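Local coordinates for protein isomaltodextranase (Arthrobacter globiformis, PDB 5AWO) that hydrolyses alpha-1,6-glucosidic linkages in dextran-like polysaccharides, releasing isomaltose units one after another from the non-reducing chain ends, at residues 531-536 against 573-578. Numbering follows the deposited sequence.
Sequences RYRYAN and WGVADG
Trp573 is held between Arg533 and Ala535, which meet its indole from opposite faces. The Ala535 CB methyl makes a CH-pi contact, 3.9 Å from the centroid of the six-membered ring and close to the ring normal. Over the other face, toward the rim, lies Arg533 NH1, with the guanidinium and indole planes only 17° apart. The cationic group is not centred on the ring: Trp573 CB sits over the middle of the guanidinium, 3.4 Å from Arg533 NH2. Arg533's extended chain carries the guanidinium there, CG anti to the backbone N (chi1 -169°). Hydrogen bonds to Gly495 O from Arg533 NH1 and to Pro494 O from Trp573 NE1 fix both groups against one loop, and a water joins Arg533 NH2 to Trp573 O. An alanine in place of Trp573 would probably leave the Ala535 methyl without its aromatic face, Arg533 NH1 without the indole it lies over, and Pro494 O without its donor, though CB would still cover the guanidinium. The backbones pair as antiparallel neighbours in a beta-sheet of the carbohydrate-binding module, a beta-sandwich fold remote from the catalytic residues. Tyr532 with Ala576 and Tyr534 with Gly574 are hydrogen-bonded pairs, each joined by a reciprocal pair of N-H...O bonds. On the face bearing these tyrosines, Tyr534 takes the less usual chi1 of 78°, between its backbone N and carbonyl carbon, which lays the ring over Gly574 N and brings CD1 to 3.2 Å from Gly574 O. A CB modelled on Gly574 would lie 3.3 Å from Tyr534 CE1, so glycine suits this close approach. Tyr534 OH bonds to Pro565 O. Across the sheet, Arg531 CB packs 3.7 Å from Val575 CG1. Its guanidinium bends away to salt bridges with Glu607 and Asp609, while Asp577 OD1 touches only its aliphatic part, 3.7 Å from Arg531 CG.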
loop_
_atom_site.group_PDB
_atom_site.type_symbol
_atom_site.label_atom_id
_atom_site.label_comp_id
_atom_site.label_asym_id
_atom_site.label_seq_id
_atom_site.Cartn_x
_atom_site.Cartn_y
_atom_site.Cartn_z
ATOM N N ARG A 531 -22.185 11.927 -12.990
ATOM C CA ARG A 531 -21.702 13.107 -13.705
ATOM C C ARG A 531 -20.174 13.166 -13.691
ATOM O O ARG A 531 -19.555 12.727 -12.721
ATOM C CB ARG A 531 -22.291 14.389 -13.110
ATOM C CG ARG A 531 -23.788 14.579 -13.374
ATOM C CD ARG A 531 -24.339 15.850 -12.737
ATOM N NE ARG A 531 -24.309 15.819 -11.271
ATOM C CZ ARG A 531 -25.117 15.092 -10.496
ATOM N NH1 ARG A 531 -26.071 14.311 -11.014
ATOM N NH2 ARG A 531 -24.969 15.146 -9.169
ATOM N N TYR A 532 -19.585 13.720 -14.748
ATOM C CA TYR A 532 -18.132 13.833 -14.908
ATOM C C TYR A 532 -17.767 15.278 -15.254
ATOM O O TYR A 532 -18.140 15.769 -16.330
ATOM C CB TYR A 532 -17.638 12.924 -16.050
ATOM C CG TYR A 532 -18.137 11.502 -16.083
ATOM C CD1 TYR A 532 -19.375 11.176 -16.657
ATOM C CD2 TYR A 532 -17.344 10.443 -15.632
ATOM C CE1 TYR A 532 -19.808 9.865 -16.717
ATOM C CE2 TYR A 532 -17.778 9.128 -15.676
ATOM C CZ TYR A 532 -19.014 8.824 -16.230
ATOM O OH TYR A 532 -19.416 7.505 -16.267
ATOM N N ARG A 533 -17.068 15.990 -14.369
ATOM C CA ARG A 533 -16.595 17.325 -14.708
ATOM C C ARG A 533 -15.236 17.196 -15.363
ATOM O O ARG A 533 -14.309 16.606 -14.779
ATOM C CB ARG A 533 -16.538 18.285 -13.505
ATOM C CG ARG A 533 -16.308 19.734 -13.909
ATOM C CD ARG A 533 -16.502 20.720 -12.768
ATOM N NE ARG A 533 -16.600 22.105 -13.245
ATOM C CZ ARG A 533 -15.656 23.042 -13.174
ATOM N NH1 ARG A 533 -14.472 22.808 -12.612
ATOM N NH2 ARG A 533 -15.895 24.258 -13.640
ATOM N N TYR A 534 -15.109 17.762 -16.558
ATOM C CA TYR A 534 -13.985 17.483 -17.437
ATOM C C TYR A 534 -13.600 18.710 -18.272
ATOM O O TYR A 534 -14.388 19.654 -18.401
ATOM C CB TYR A 534 -14.357 16.328 -18.388
ATOM C CG TYR A 534 -15.241 16.794 -19.533
ATOM C CD1 TYR A 534 -16.613 16.931 -19.363
ATOM C CD2 TYR A 534 -14.687 17.156 -20.752
ATOM C CE1 TYR A 534 -17.424 17.386 -20.399
ATOM C CE2 TYR A 534 -15.490 17.617 -21.789
ATOM C CZ TYR A 534 -16.849 17.736 -21.595
ATOM O OH TYR A 534 -17.651 18.202 -22.631
ATOM N N ALA A 535 -12.392 18.694 -18.821
ATOM C CA ALA A 535 -11.972 19.617 -19.888
ATOM C C ALA A 535 -11.562 18.776 -21.116
ATOM O O ALA A 535 -11.065 17.652 -20.977
ATOM C CB ALA A 535 -10.820 20.489 -19.443
ATOM N N ASN A 536 -11.797 19.323 -22.311
ATOM C CA ASN A 536 -11.399 18.691 -23.579
ATOM C C ASN A 536 -11.373 19.735 -24.684
ATOM O O ASN A 536 -12.430 20.106 -25.195
ATOM C CB ASN A 536 -12.377 17.590 -23.981
ATOM C CG ASN A 536 -12.204 17.138 -25.435
ATOM O OD1 ASN A 536 -11.152 17.326 -26.031
ATOM N ND2 ASN A 536 -13.237 16.541 -25.987
ATOM N N TRP A 573 -14.534 24.083 -18.658
ATOM C CA TRP A 573 -14.952 22.844 -18.021
ATOM C C TRP A 573 -16.422 22.563 -18.306
ATOM O O TRP A 573 -17.269 23.478 -18.274
ATOM C CB TRP A 573 -14.686 22.914 -16.492
ATOM C CG TRP A 573 -13.223 23.149 -16.195
ATOM C CD1 TRP A 573 -12.581 24.332 -16.147
ATOM C CD2 TRP A 573 -12.224 22.143 -15.930
ATOM N NE1 TRP A 573 -11.236 24.148 -15.886
ATOM C CE2 TRP A 573 -10.999 22.809 -15.745
ATOM C CE3 TRP A 573 -12.252 20.754 -15.844
ATOM C CZ2 TRP A 573 -9.804 22.126 -15.478
ATOM C CZ3 TRP A 573 -11.073 20.082 -15.590
ATOM C CH2 TRP A 573 -9.873 20.763 -15.412
ATOM N N GLY A 574 -16.729 21.308 -18.600
ATOM C CA GLY A 574 -18.107 20.863 -18.745
ATOM C C GLY A 574 -18.437 19.689 -17.851
ATOM O O GLY A 574 -17.558 19.142 -17.178
ATOM N N VAL A 575 -19.704 19.319 -17.829
ATOM C CA VAL A 575 -20.187 18.173 -17.093
ATOM C C VAL A 575 -20.893 17.221 -18.055
ATOM O O VAL A 575 -21.924 17.569 -18.652
ATOM C CB VAL A 575 -21.146 18.589 -15.957
ATOM C CG1 VAL A 575 -21.613 17.365 -15.190
ATOM C CG2 VAL A 575 -20.470 19.614 -15.044
ATOM N N ALA A 576 -20.323 16.036 -18.238
ATOM C CA ALA A 576 -20.987 14.979 -18.986
ATOM C C ALA A 576 -21.885 14.213 -18.045
ATOM O O ALA A 576 -21.573 14.054 -16.854
ATOM C CB ALA A 576 -19.971 14.055 -19.628
ATOM N N ASP A 577 -23.014 13.754 -18.572
ATOM C CA ASP A 577 -23.994 13.007 -17.810
ATOM C C ASP A 577 -23.991 11.564 -18.240
ATOM O O ASP A 577 -23.764 11.249 -19.419
ATOM C CB ASP A 577 -25.397 13.565 -18.046
ATOM C CG ASP A 577 -25.560 14.977 -17.553
ATOM O OD1 ASP A 577 -24.671 15.495 -16.838
ATOM O OD2 ASP A 577 -26.599 15.584 -17.885
ATOM N N GLY A 578 -24.285 10.682 -17.297
ATOM C CA GLY A 578 -24.407 9.288 -17.597
ATOM C C GLY A 578 -25.226 8.515 -16.601
ATOM O O GLY A 578 -25.767 9.065 -15.638
HETATM O O HOH W 1 -17.847 25.209 -15.666
#